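Uncharacterized protein (Pseudomonas syringae pv. tomato, PDB 3K4I) is of unknown function but carries the fold of the aldolase/RraA family, modelled as an assembly of three chains with magnesium ions. Local coordinates at residues C[106-110]-C[111-115]. Numbering follows the deposited sequence.
Sequences HFALA and NGIKG
The side-chain amide of Asn111 lies flat on the ring of Phe107 four residues earlier: the two planes are only 11° apart, and ND2 sits 3.3 Å above the ring, over its centre. With the planes so nearly parallel, the N-H bonds of ND2 run along the ring and not into it, so this is an amide-on-aromatic stack. Asn111 ND2 donates to Phe107 O at 2.8 Å, almost straight (171°) and within the amide's own plane, so stack and bond together fix the rotation of the carboxamide. With CG of Phe107 anti to its backbone N (chi1 -175°), the ring swings forward along the helix to lie beneath the amide. Phe107 O also accepts from Ala110 N, and the two donors arrive from opposite faces of the carbonyl plane.

Backbone bonds close the helix end in a Schellman-like C-cap. Ala108 O takes Asn111 N at 3.2 Å from well above its carbonyl plane and Ile113 N, the 6→1 bond, at 3.1 Å from much nearer that plane. Between these donors the chain turns at Gly112, which has positive phi. The 5→2 bond is replaced by a bridge: a water donates to Leu109 O at 2.8 Å and accepts a weak bond from Gly112 N. The exit leads from helix 102-110 into strand 115-119, parallel to strand 85-90, the second half of a beta-alpha-beta crossover. Backbone hydrogen bonds between Gly112 and Gly84 and between Lys114 and Ser85 tie it to the start of that neighbouring strand.

Apolar contact follows the same reversal. Ile113 turns back on the helix, its CB 3.8 Å from Ala108 CB, the apolar part of the cap, while its CD1 reaches the edge of the Phe107 ring at CE2. Tyr133 packs against both Ala108 and Ile113, whereas Ile207 of a second subunit packs on Phe107 and Ala110.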
loop_
_atom_site.group_PDB
_atom_site.type_symbol
_atom_site.label_atom_id
_atom_site.label_comp_id
_atom_site.label_asym_id
_atom_site.label_seq_id
_atom_site.Cartn_x
_atom_site.Cartn_y
_atom_site.Cartn_z
ATOM N N HIS C 106 -10.951 13.685 13.805
ATOM C CA HIS C 106 -11.947 14.745 13.916
ATOM C C HIS C 106 -11.415 15.927 14.704
ATOM O O HIS C 106 -11.688 17.080 14.360
ATOM C CB HIS C 106 -13.277 14.236 14.490
ATOM C CG HIS C 106 -14.008 13.326 13.556
ATOM N ND1 HIS C 106 -14.654 13.787 12.429
ATOM C CD2 HIS C 106 -14.175 11.983 13.563
ATOM C CE1 HIS C 106 -15.194 12.764 11.786
ATOM N NE2 HIS C 106 -14.909 11.658 12.448
ATOM N N PHE C 107 -10.694 15.646 15.779
ATOM C CA PHE C 107 -10.101 16.736 16.557
ATOM C C PHE C 107 -9.140 17.573 15.701
ATOM O O PHE C 107 -9.235 18.827 15.684
ATOM C CB PHE C 107 -9.379 16.214 17.798
ATOM C CG PHE C 107 -8.874 17.317 18.682
ATOM C CD1 PHE C 107 -9.655 17.771 19.739
ATOM C CD2 PHE C 107 -7.664 17.944 18.415
ATOM C CE1 PHE C 107 -9.231 18.834 20.542
ATOM C CE2 PHE C 107 -7.221 19.005 19.211
ATOM C CZ PHE C 107 -7.982 19.424 20.291
ATOM N N ALA C 108 -8.233 16.891 14.995
ATOM C CA ALA C 108 -7.253 17.565 14.120
ATOM C C ALA C 108 -7.958 18.519 13.148
ATOM O O ALA C 108 -7.516 19.669 12.949
ATOM C CB ALA C 108 -6.460 16.551 13.352
ATOM N N LEU C 109 -9.007 18.012 12.512
ATOM C CA LEU C 109 -9.761 18.798 11.522
ATOM C C LEU C 109 -10.467 19.999 12.121
ATOM O O LEU C 109 -10.777 20.971 11.412
ATOM C CB LEU C 109 -10.772 17.923 10.789
ATOM C CG LEU C 109 -10.276 17.101 9.591
ATOM C CD1 LEU C 109 -11.423 17.064 8.573
ATOM C CD2 LEU C 109 -8.973 17.655 8.962
ATOM N N ALA C 110 -10.769 19.929 13.408
ATOM C CA ALA C 110 -11.470 21.036 14.077
ATOM C C ALA C 110 -10.499 22.038 14.730
ATOM O O ALA C 110 -10.909 23.119 15.167
ATOM C CB ALA C 110 -12.443 20.461 15.127
ATOM N N ASN C 111 -9.218 21.667 14.807
ATOM C CA ASN C 111 -8.231 22.444 15.573
ATOM C C ASN C 111 -6.949 22.847 14.836
ATOM O O ASN C 111 -5.919 23.134 15.457
ATOM C CB ASN C 111 -7.933 21.739 16.906
ATOM C CG ASN C 111 -9.156 21.714 17.813
ATOM O OD1 ASN C 111 -9.381 22.641 18.587
ATOM N ND2 ASN C 111 -10.000 20.693 17.651
ATOM N N GLY C 112 -7.028 22.865 13.507
ATOM C CA GLY C 112 -5.983 23.434 12.675
ATOM C C GLY C 112 -4.732 22.581 12.605
ATOM O O GLY C 112 -3.677 23.055 12.206
ATOM N N ILE C 113 -4.849 21.304 12.972
ATOM C CA ILE C 113 -3.732 20.370 12.866
ATOM C C ILE C 113 -3.624 19.773 11.451
ATOM O O ILE C 113 -4.632 19.303 10.898
ATOM C CB ILE C 113 -3.859 19.259 13.909
ATOM C CG1 ILE C 113 -3.893 19.894 15.312
ATOM C CG2 ILE C 113 -2.666 18.224 13.774
ATOM C CD1 ILE C 113 -4.260 18.934 16.481
ATOM N N LYS C 114 -2.435 19.858 10.847
ATOM C CA LYS C 114 -2.286 19.706 9.379
ATOM C C LYS C 114 -2.121 18.280 8.888
ATOM O O LYS C 114 -2.409 17.980 7.726
ATOM C CB LYS C 114 -1.094 20.524 8.832
ATOM C CG LYS C 114 -0.994 21.979 9.280
ATOM C CD LYS C 114 -2.026 22.849 8.613
ATOM C CE LYS C 114 -1.887 22.896 7.098
ATOM N NZ LYS C 114 -0.614 23.514 6.681
ATOM N N GLY C 115 -1.600 17.416 9.760
ATOM C CA GLY C 115 -1.363 16.033 9.388
ATOM C C GLY C 115 -0.703 15.276 10.533
ATOM O O GLY C 115 -0.287 15.864 11.553
HETATM O O HOH W 1 -8.513 22.344 10.645
#